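Local structure of YlmD (Geobacillus stearothermophilus, 6T1B) at residues Q79-K87 with R147-M157; F69-Q79 with A115-F123. The protein is a zinc-dependent enzyme that catalyses phosphorolysis of adenosine, inosine and S-methyl-5'-thioadenosine to free base and sugar 1-phosphate, and also deaminates adenosine. All blocks are in the same frame, centred on the assembly; numbering follows the deposited sequence.

Interaction 1. Residues Q79-K87 with R147-M157; sequences QVHGADIQK and RGTAGGIAGHM. With NOS (inosine), chain B.
Ala83 and Ile153 bring the two backbones to a CA-CA distance of 4.4 Å, where the loop leading into strand 85-87 crosses the break between helices 146-150 and 153-163, and that strand then runs at 26° to the axis of helix segment 153-157. The break is a Schellman motif: Gly152, with positive phi, ends one helix and N-caps the next. Its neighbour Gly151 lies directly under the Ala83 methyl, which sits 3.4 Å from Gly151 O.

Beyond this point side-chain carbons do most of the touching. Ile153 CB and CG1 lie against Ala83; chi1 of -166° carries Ile153 CG1 away from its own N and toward Ala83. The tip of Ile85, CD1, pushes into the turn between Ile153 and Met157, 3.4 Å from Met157 N. The Ile85 and Met157 side chains meet at about a right angle, and Met157, bent at chi2 and chi3, turns SD and CE against Ile85 CG2.

His156 and Ile85 run past one another in opposite senses, which places His156 CD2 3.1 Å from Ala83 O. A water at the edge of the His156 ring, in its plane, lies 2.8 Å from NE2; it accepts from Ile85 N and donates to Asp84 OD1, tying helix to strand indirectly. At the other end, Arg147 CB rests 3.3 Å from His81 O, while the His81 ring reaches the catalytic zinc shared with Cys126 and His143 and sets CE1 against inosine O3'.

No direct hydrogen bond crosses between the segments, and Ala83 O is buried without a polar partner, so close packing and a bridging water join the loop that carries the zinc ligand His81 to the two helices.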
loop_
_atom_site.group_PDB
_atom_site.type_symbol
_atom_site.label_atom_id
_atom_site.label_comp_id
_atom_site.label_asym_id
_atom_site.label_seq_id
_atom_site.Cartn_x
_atom_site.Cartn_y
_atom_site.Cartn_z
ATOM N N GLN A 79 7.318 1.791 -8.473
ATOM C CA GLN A 79 6.287 2.711 -7.971
ATOM C C GLN A 79 6.330 4.061 -8.688
ATOM O O GLN A 79 6.701 5.091 -8.126
ATOM C CB GLN A 79 6.353 2.852 -6.449
ATOM C CG GLN A 79 6.097 1.541 -5.732
ATOM C CD GLN A 79 6.098 1.633 -4.216
ATOM O OE1 GLN A 79 6.790 0.881 -3.541
ATOM N NE2 GLN A 79 5.270 2.517 -3.679
ATOM N N VAL A 80 5.875 4.030 -9.941
ATOM C CA VAL A 80 5.917 5.195 -10.809
ATOM C C VAL A 80 4.649 6.032 -10.787
ATOM O O VAL A 80 4.508 6.958 -11.597
ATOM C CB VAL A 80 6.276 4.804 -12.259
ATOM C CG1 VAL A 80 7.646 4.147 -12.279
ATOM C CG2 VAL A 80 5.197 3.917 -12.880
ATOM N N HIS A 81 3.740 5.733 -9.850
ATOM C CA HIS A 81 2.449 6.432 -9.751
ATOM C C HIS A 81 1.572 6.223 -10.972
ATOM O O HIS A 81 0.808 7.098 -11.382
ATOM C CB HIS A 81 2.619 7.920 -9.427
ATOM C CG HIS A 81 2.904 8.175 -7.994
ATOM N ND1 HIS A 81 4.180 8.163 -7.477
ATOM C CD2 HIS A 81 2.072 8.403 -6.945
ATOM C CE1 HIS A 81 4.128 8.401 -6.178
ATOM N NE2 HIS A 81 2.863 8.547 -5.833
ATOM N N GLY A 82 1.694 5.045 -11.571
ATOM C CA GLY A 82 0.776 4.573 -12.552
ATOM C C GLY A 82 -0.157 3.507 -12.000
ATOM O O GLY A 82 -0.305 3.328 -10.785
ATOM N N ALA A 83 -0.789 2.786 -12.919
ATOM C CA ALA A 83 -1.780 1.783 -12.547
ATOM C C ALA A 83 -1.411 0.389 -13.031
ATOM O O ALA A 83 -2.284 -0.485 -13.108
ATOM C CB ALA A 83 -3.164 2.194 -13.037
ATOM N N ASP A 84 -0.143 0.136 -13.334
ATOM C CA ASP A 84 0.277 -1.172 -13.830
ATOM C C ASP A 84 0.656 -2.091 -12.662
ATOM O O ASP A 84 1.062 -1.639 -11.592
ATOM C CB ASP A 84 1.438 -0.992 -14.812
ATOM C CG ASP A 84 0.983 -0.446 -16.160
ATOM O OD1 ASP A 84 0.014 -1.002 -16.747
ATOM O OD2 ASP A 84 1.587 0.526 -16.637
ATOM N N ILE A 85 0.464 -3.390 -12.889
ATOM C CA ILE A 85 0.604 -4.416 -11.862
ATOM C C ILE A 85 1.331 -5.594 -12.491
ATOM O O ILE A 85 1.094 -5.924 -13.657
ATOM C CB ILE A 85 -0.783 -4.874 -11.374
ATOM C CG1 ILE A 85 -1.515 -3.755 -10.649
ATOM C CG2 ILE A 85 -0.663 -6.110 -10.496
ATOM C CD1 ILE A 85 -2.986 -4.048 -10.414
ATOM N N GLN A 86 2.205 -6.242 -11.722
ATOM C CA GLN A 86 2.969 -7.392 -12.195
ATOM C C GLN A 86 2.768 -8.588 -11.271
ATOM O O GLN A 86 2.884 -8.448 -10.048
ATOM C CB GLN A 86 4.465 -7.061 -12.219
ATOM C CG GLN A 86 5.306 -8.022 -13.027
ATOM C CD GLN A 86 5.350 -7.619 -14.487
ATOM O OE1 GLN A 86 6.070 -6.692 -14.864
ATOM N NE2 GLN A 86 4.561 -8.281 -15.306
ATOM N N LYS A 87 2.492 -9.746 -11.847
ATOM C CA LYS A 87 2.529 -10.999 -11.109
ATOM C C LYS A 87 3.981 -11.400 -10.914
ATOM O O LYS A 87 4.780 -11.366 -11.863
ATOM C CB LYS A 87 1.824 -12.085 -11.906
ATOM C CG LYS A 87 1.869 -13.452 -11.249
ATOM C CD LYS A 87 1.077 -14.463 -12.033
ATOM C CE LYS A 87 1.060 -15.846 -11.364
ATOM N NZ LYS A 87 0.052 -16.751 -11.992
ATOM N N ARG A 147 -2.965 9.635 -8.801
ATOM C CA ARG A 147 -2.763 9.264 -10.199
ATOM C C ARG A 147 -3.098 7.793 -10.426
ATOM O O ARG A 147 -3.792 7.441 -11.398
ATOM C CB ARG A 147 -1.326 9.544 -10.618
ATOM C CG ARG A 147 -1.002 10.994 -10.688
ATOM C CD ARG A 147 0.307 11.177 -11.408
ATOM N NE ARG A 147 0.780 12.540 -11.250
ATOM C CZ ARG A 147 0.556 13.522 -12.110
ATOM N NH1 ARG A 147 1.035 14.723 -11.842
ATOM N NH2 ARG A 147 -0.136 13.305 -13.224
ATOM N N GLY A 148 -2.621 6.925 -9.539
ATOM C CA GLY A 148 -2.916 5.506 -9.668
ATOM C C GLY A 148 -4.392 5.218 -9.479
ATOM O O GLY A 148 -4.954 4.336 -10.133
ATOM N N THR A 149 -5.042 5.965 -8.585
ATOM C CA THR A 149 -6.488 5.839 -8.412
ATOM C C THR A 149 -7.219 6.291 -9.667
ATOM O O THR A 149 -8.156 5.627 -10.125
ATOM C CB THR A 149 -6.931 6.646 -7.191
ATOM O OG1 THR A 149 -6.224 6.192 -6.023
ATOM C CG2 THR A 149 -8.406 6.471 -6.915
ATOM N N ALA A 150 -6.782 7.399 -10.264
ATOM C CA ALA A 150 -7.386 7.867 -11.514
ATOM C C ALA A 150 -7.178 6.842 -12.626
ATOM O O ALA A 150 -8.008 6.736 -13.541
ATOM C CB ALA A 150 -6.786 9.219 -11.911
ATOM N N GLY A 151 -6.083 6.085 -12.563
ATOM C CA GLY A 151 -5.776 5.016 -13.485
ATOM C C GLY A 151 -6.470 3.712 -13.205
ATOM O O GLY A 151 -6.351 2.772 -13.998
ATOM N N GLY A 152 -7.204 3.636 -12.097
ATOM C CA GLY A 152 -7.953 2.436 -11.782
ATOM C C GLY A 152 -7.127 1.273 -11.279
ATOM O O GLY A 152 -7.478 0.114 -11.532
ATOM N N ILE A 153 -6.053 1.525 -10.534
ATOM C CA ILE A 153 -5.182 0.422 -10.136
ATOM C C ILE A 153 -5.926 -0.606 -9.288
ATOM O O ILE A 153 -5.691 -1.813 -9.405
ATOM C CB ILE A 153 -3.903 0.948 -9.457
ATOM C CG1 ILE A 153 -2.886 -0.174 -9.384
ATOM C CG2 ILE A 153 -4.180 1.559 -8.100
ATOM C CD1 ILE A 153 -1.517 0.224 -8.880
ATOM N N ALA A 154 -6.816 -0.150 -8.406
ATOM C CA ALA A 154 -7.504 -1.086 -7.523
ATOM C C ALA A 154 -8.348 -2.069 -8.327
ATOM O O ALA A 154 -8.305 -3.284 -8.100
ATOM C CB ALA A 154 -8.378 -0.317 -6.539
ATOM N N GLY A 155 -9.148 -1.561 -9.263
ATOM C CA GLY A 155 -9.949 -2.444 -10.089
ATOM C C GLY A 155 -9.118 -3.268 -11.053
ATOM O O GLY A 155 -9.535 -4.358 -11.463
ATOM N N HIS A 156 -7.955 -2.756 -11.455
ATOM C CA HIS A 156 -7.062 -3.514 -12.327
ATOM C C HIS A 156 -6.576 -4.781 -11.630
ATOM O O HIS A 156 -6.513 -5.845 -12.256
ATOM C CB HIS A 156 -5.898 -2.614 -12.750
ATOM C CG HIS A 156 -5.003 -3.197 -13.801
ATOM N ND1 HIS A 156 -5.470 -3.916 -14.880
ATOM C CD2 HIS A 156 -3.662 -3.116 -13.962
ATOM C CE1 HIS A 156 -4.450 -4.282 -15.638
ATOM N NE2 HIS A 156 -3.341 -3.816 -15.100
ATOM N N MET A 157 -6.278 -4.704 -10.329
ATOM C CA MET A 157 -5.879 -5.915 -9.610
ATOM C C MET A 157 -7.002 -6.947 -9.671
ATOM O O MET A 157 -6.781 -8.134 -9.975
ATOM C CB MET A 157 -5.581 -5.580 -8.146
ATOM C CG MET A 157 -5.024 -6.754 -7.347
ATOM S SD MET A 157 -3.306 -7.181 -7.696
ATOM C CE MET A 157 -2.446 -5.809 -6.886
HETATM N N9 NOS B . 10.196 6.006 -3.224
HETATM C C4 NOS B . 10.178 4.667 -3.349
HETATM N N3 NOS B . 9.274 3.718 -4.040
HETATM C C2 NOS B . 9.571 2.313 -4.012
HETATM N N1 NOS B . 10.725 1.806 -3.325
HETATM C C6 NOS B . 11.620 2.665 -2.649
HETATM O O6 NOS B . 12.560 2.177 -2.082
HETATM C C5 NOS B . 11.278 4.168 -2.693
HETATM N N7 NOS B . 11.890 5.173 -2.149
HETATM C C8 NOS B . 11.258 6.301 -2.467
HETATM C "C5'" NOS B . 5.911 5.695 -3.029
HETATM O "O5'" NOS B . 4.902 6.175 -2.144
HETATM C "C4'" NOS B . 6.777 6.824 -3.527
HETATM O "O4'" NOS B . 8.051 6.753 -2.850
HETATM C "C1'" NOS B . 9.106 6.824 -3.787
HETATM C "C2'" NOS B . 8.528 6.379 -5.126
HETATM O "O2'" NOS B . 9.225 6.997 -6.199
HETATM C "C3'" NOS B . 7.070 6.834 -5.028
HETATM O "O3'" NOS B . 6.954 8.179 -5.521
HETATM O O HOH W 1 -0.575 -3.725 -15.714
#

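Interaction 2. Residues F69-Q79 with A115-F123; sequences FPLERWVCCEQ and AGVLLALCF. With NOS (inosine), chain B.
The indole of Trp74 is held between two leucines: Leu118 CD2 lies 3.5 Å above one face, a CH-pi contact over the five-membered ring, and Leu71 CD1 lies on the opposite face. At the indole edge NE1 donates to Phe69 O at 3.0 Å, approaching from above the carbonyl plane. Leu118 also serves the Phe69 ring, setting CB over one face at 4.0 Å from the centroid, while Val117 N lies at that ring's edge. A chi1 of -166°, which turns CG to the side of the carbonyl carbon, lets Leu118 run alongside Trp74 and reach both aromatics.

The strands 74-75 and 118-123 that carry Trp74 and Leu118 pair in parallel. Leu118 N donates to Arg73 O, Val75 N to Leu118 O, and Ala120 N to Val75 O, the last noticeably bent at 139°. The pairing adds 74-75 to a six-stranded mixed sheet, of which it is an outermost strand within the chain; 118-123 is flanked on its other side by strand 264-269. Trp74 and Leu118 share one sheet face; Val75 and Leu119 point to the other.

Past Cys76 the backbones separate, and a water accepting from Cys77 N lies 2.8 Å from both Gln79 OE1 and Ala120 O. The Gln79 amide continues the pairing in place of a backbone: OE1 receives Cys122 N at 2.9 Å, in the carbonyl plane on a lone pair, and NE2 donates to Cys122 O, again on a lone pair. These two bonds fix the amide's rotation. OE1 faces C2 of the inosine base, and Cys122 O also accepts a hydrogen bond from inosine O5' at 3.1 Å, while Cys122 SG comes 3.6 Å from base atom C6.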
loop_
_atom_site.group_PDB
_atom_site.type_symbol
_atom_site.label_atom_id
_atom_site.label_comp_id
_atom_site.label_asym_id
_atom_site.label_seq_id
_atom_site.Cartn_x
_atom_site.Cartn_y
_atom_site.Cartn_z
ATOM N N PHE A 69 11.224 -13.078 8.087
ATOM C CA PHE A 69 10.931 -13.153 6.654
ATOM C C PHE A 69 12.113 -12.483 5.959
ATOM O O PHE A 69 12.136 -11.261 5.780
ATOM C CB PHE A 69 9.599 -12.482 6.319
ATOM C CG PHE A 69 8.849 -13.142 5.198
ATOM C CD1 PHE A 69 7.549 -13.603 5.386
ATOM C CD2 PHE A 69 9.444 -13.323 3.964
ATOM C CE1 PHE A 69 6.859 -14.221 4.347
ATOM C CE2 PHE A 69 8.758 -13.938 2.925
ATOM C CZ PHE A 69 7.466 -14.365 3.111
ATOM N N PRO A 70 13.142 -13.266 5.603
ATOM C CA PRO A 70 14.404 -12.679 5.141
ATOM C C PRO A 70 14.268 -11.708 3.982
ATOM O O PRO A 70 13.444 -11.880 3.083
ATOM C CB PRO A 70 15.225 -13.907 4.730
ATOM C CG PRO A 70 14.733 -14.983 5.675
ATOM C CD PRO A 70 13.256 -14.727 5.805
ATOM N N LEU A 71 15.125 -10.688 4.015
ATOM C CA LEU A 71 15.140 -9.646 2.996
ATOM C C LEU A 71 15.361 -10.227 1.609
ATOM O O LEU A 71 14.823 -9.689 0.632
ATOM C CB LEU A 71 16.245 -8.641 3.356
ATOM C CG LEU A 71 16.370 -7.422 2.445
ATOM C CD1 LEU A 71 15.095 -6.652 2.241
ATOM C CD2 LEU A 71 17.436 -6.484 3.028
ATOM N N GLU A 72 16.118 -11.322 1.506
ATOM C CA GLU A 72 16.351 -11.987 0.227
ATOM C C GLU A 72 15.068 -12.510 -0.419
ATOM O O GLU A 72 15.082 -12.893 -1.598
ATOM C CB GLU A 72 17.307 -13.164 0.436
ATOM C CG GLU A 72 18.734 -12.772 0.804
ATOM C CD GLU A 72 18.873 -12.217 2.217
ATOM O OE1 GLU A 72 18.058 -12.574 3.092
ATOM O OE2 GLU A 72 19.798 -11.411 2.455
ATOM N N ARG A 73 13.971 -12.586 0.332
ATOM C CA ARG A 73 12.709 -13.104 -0.180
ATOM C C ARG A 73 11.687 -12.016 -0.498
ATOM O O ARG A 73 10.544 -12.337 -0.846
ATOM C CB ARG A 73 12.122 -14.128 0.801
ATOM C CG ARG A 73 12.956 -15.396 0.886
ATOM C CD ARG A 73 12.483 -16.316 1.980
ATOM N NE ARG A 73 13.554 -17.215 2.399
ATOM C CZ ARG A 73 13.464 -18.053 3.424
ATOM N NH1 ARG A 73 12.347 -18.111 4.140
ATOM N NH2 ARG A 73 14.495 -18.830 3.732
ATOM N N TRP A 74 12.073 -10.745 -0.420
ATOM C CA TRP A 74 11.142 -9.670 -0.705
ATOM C C TRP A 74 11.155 -9.359 -2.199
ATOM O O TRP A 74 12.173 -9.567 -2.877
ATOM C CB TRP A 74 11.513 -8.388 0.033
ATOM C CG TRP A 74 11.583 -8.451 1.514
ATOM C CD1 TRP A 74 11.553 -9.542 2.334
ATOM C CD2 TRP A 74 11.708 -7.308 2.351
ATOM N NE1 TRP A 74 11.659 -9.133 3.659
ATOM C CE2 TRP A 74 11.765 -7.764 3.680
ATOM C CE3 TRP A 74 11.769 -5.934 2.106
ATOM C CZ2 TRP A 74 11.891 -6.879 4.753
ATOM C CZ3 TRP A 74 11.926 -5.074 3.176
ATOM C CH2 TRP A 74 11.968 -5.550 4.470
ATOM N N VAL A 75 10.047 -8.791 -2.698
ATOM C CA VAL A 75 9.967 -8.269 -4.060
ATOM C C VAL A 75 9.395 -6.865 -3.992
ATOM O O VAL A 75 8.338 -6.659 -3.394
ATOM C CB VAL A 75 9.082 -9.136 -4.964
ATOM C CG1 VAL A 75 9.100 -8.575 -6.375
ATOM C CG2 VAL A 75 9.532 -10.581 -4.964
ATOM N N CYS A 76 10.100 -5.911 -4.598
ATOM C CA CYS A 76 9.735 -4.510 -4.631
ATOM C C CYS A 76 9.533 -4.082 -6.080
ATOM O O CYS A 76 10.012 -4.734 -7.025
ATOM C CB CYS A 76 10.855 -3.670 -4.003
ATOM S SG CYS A 76 11.156 -4.051 -2.249
ATOM N N CYS A 77 8.873 -2.942 -6.242
ATOM C CA CYS A 77 8.645 -2.367 -7.562
ATOM C C CYS A 77 8.970 -0.883 -7.579
ATOM O O CYS A 77 9.156 -0.245 -6.545
ATOM C CB CYS A 77 7.220 -2.633 -8.049
ATOM S SG CYS A 77 5.894 -1.948 -7.051
ATOM N N GLU A 78 9.084 -0.353 -8.793
ATOM C CA GLU A 78 9.576 1.002 -8.975
ATOM C C GLU A 78 8.625 2.037 -8.410
ATOM O O GLU A 78 9.072 3.095 -7.954
ATOM C CB GLU A 78 9.790 1.280 -10.453
ATOM C CG GLU A 78 10.450 2.588 -10.728
ATOM C CD GLU A 78 10.694 2.825 -12.220
ATOM O OE1 GLU A 78 11.281 3.912 -12.539
ATOM O OE2 GLU A 78 10.353 1.981 -13.076
ATOM N N GLN A 79 7.318 1.791 -8.473
ATOM C CA GLN A 79 6.287 2.711 -7.971
ATOM C C GLN A 79 6.330 4.061 -8.688
ATOM O O GLN A 79 6.701 5.091 -8.126
ATOM C CB GLN A 79 6.353 2.852 -6.449
ATOM C CG GLN A 79 6.097 1.541 -5.732
ATOM C CD GLN A 79 6.098 1.633 -4.216
ATOM O OE1 GLN A 79 6.790 0.881 -3.541
ATOM N NE2 GLN A 79 5.270 2.517 -3.679
ATOM N N ALA A 115 3.928 -19.042 -1.854
ATOM C CA ALA A 115 4.436 -18.727 -0.528
ATOM C C ALA A 115 5.928 -18.402 -0.591
ATOM O O ALA A 115 6.621 -18.703 -1.568
ATOM C CB ALA A 115 4.196 -19.883 0.439
ATOM N N GLY A 116 6.428 -17.795 0.480
ATOM C CA GLY A 116 7.847 -17.487 0.537
ATOM C C GLY A 116 8.260 -16.239 -0.206
ATOM O O GLY A 116 9.456 -16.021 -0.417
ATOM N N VAL A 117 7.318 -15.376 -0.562
ATOM C CA VAL A 117 7.562 -14.184 -1.362
ATOM C C VAL A 117 6.881 -13.026 -0.644
ATOM O O VAL A 117 5.650 -13.003 -0.538
ATOM C CB VAL A 117 6.985 -14.347 -2.783
ATOM C CG1 VAL A 117 7.155 -13.080 -3.575
ATOM C CG2 VAL A 117 7.642 -15.523 -3.463
ATOM N N LEU A 118 7.654 -12.063 -0.161
ATOM C CA LEU A 118 7.096 -10.923 0.553
ATOM C C LEU A 118 6.983 -9.746 -0.394
ATOM O O LEU A 118 7.988 -9.156 -0.780
ATOM C CB LEU A 118 7.938 -10.558 1.779
ATOM C CG LEU A 118 7.218 -9.601 2.733
ATOM C CD1 LEU A 118 6.118 -10.294 3.523
ATOM C CD2 LEU A 118 8.195 -8.882 3.664
ATOM N N LEU A 119 5.758 -9.371 -0.765
ATOM C CA LEU A 119 5.550 -8.177 -1.563
ATOM C C LEU A 119 5.777 -6.985 -0.651
ATOM O O LEU A 119 5.252 -6.955 0.473
ATOM C CB LEU A 119 4.124 -8.149 -2.110
ATOM C CG LEU A 119 3.719 -9.444 -2.840
ATOM C CD1 LEU A 119 2.282 -9.287 -3.322
ATOM C CD2 LEU A 119 4.623 -9.801 -3.954
ATOM N N ALA A 120 6.508 -5.983 -1.123
ATOM C CA ALA A 120 6.957 -4.906 -0.252
ATOM C C ALA A 120 6.941 -3.600 -1.037
ATOM O O ALA A 120 7.723 -3.428 -1.982
ATOM C CB ALA A 120 8.355 -5.237 0.275
ATOM N N LEU A 121 6.063 -2.669 -0.628
ATOM C CA LEU A 121 5.893 -1.380 -1.283
ATOM C C LEU A 121 6.001 -0.248 -0.250
ATOM O O LEU A 121 5.650 -0.436 0.922
ATOM C CB LEU A 121 4.549 -1.295 -2.030
ATOM C CG LEU A 121 4.496 -1.949 -3.412
ATOM C CD1 LEU A 121 4.504 -3.467 -3.484
ATOM C CD2 LEU A 121 3.272 -1.416 -4.170
ATOM N N CYS A 122 6.481 0.909 -0.702
ATOM C CA CYS A 122 6.751 2.033 0.172
ATOM C C CYS A 122 5.644 3.067 0.134
ATOM O O CYS A 122 5.078 3.324 -0.942
ATOM C CB CYS A 122 8.045 2.705 -0.276
ATOM S SG CYS A 122 9.541 1.794 0.150
ATOM N N PHE A 123 5.385 3.700 1.291
ATOM C CA PHE A 123 4.261 4.604 1.453
ATOM C C PHE A 123 4.601 5.734 2.413
ATOM O O PHE A 123 5.279 5.525 3.422
ATOM C CB PHE A 123 3.054 3.856 2.028
ATOM C CG PHE A 123 2.474 2.912 1.061
ATOM C CD1 PHE A 123 1.521 3.347 0.162
ATOM C CD2 PHE A 123 2.951 1.627 0.961
ATOM C CE1 PHE A 123 1.009 2.490 -0.798
ATOM C CE2 PHE A 123 2.441 0.768 -0.007
ATOM C CZ PHE A 123 1.480 1.208 -0.886
HETATM N N9 NOS B . 10.196 6.006 -3.224
HETATM C C4 NOS B . 10.178 4.667 -3.349
HETATM N N3 NOS B . 9.274 3.718 -4.040
HETATM C C2 NOS B . 9.571 2.313 -4.012
HETATM N N1 NOS B . 10.725 1.806 -3.325
HETATM C C6 NOS B . 11.620 2.665 -2.649
HETATM O O6 NOS B . 12.560 2.177 -2.082
HETATM C C5 NOS B . 11.278 4.168 -2.693
HETATM N N7 NOS B . 11.890 5.173 -2.149
HETATM C C8 NOS B . 11.258 6.301 -2.467
HETATM C "C5'" NOS B . 5.911 5.695 -3.029
HETATM O "O5'" NOS B . 4.902 6.175 -2.144
HETATM C "C4'" NOS B . 6.777 6.824 -3.527
HETATM O "O4'" NOS B . 8.051 6.753 -2.850
HETATM C "C1'" NOS B . 9.106 6.824 -3.787
HETATM C "C2'" NOS B . 8.528 6.379 -5.126
HETATM O "O2'" NOS B . 9.225 6.997 -6.199
HETATM C "C3'" NOS B . 7.070 6.834 -5.028
HETATM O "O3'" NOS B . 6.954 8.179 -5.521
HETATM O O HOH W 2 8.317 -1.481 -3.845
#

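Overall arrangement
Interactions 1 and 2 show how a single chain passage can serve two sheets. Their centres lie about 17 Å apart, and they share Gln79, where segment 69-79 hands over to 79-87. Along the chain the segments alternate: 69-79, 79-87, 115-123, 147-157. Strand 74-75 ends one six-stranded mixed sheet; the next strand, 85-87, is an outermost strand of the other. Interaction 2 is a strand pairing within the first sheet, whereas interaction 1 packs helix 153-163 against the start of edge strand 85-87 and helix 146-150 against the loop before it. The connection between the strands carries Gln79 and His81, so both contacts border the inosine pocket, and interaction 1 also includes a ligand of the catalytic zinc.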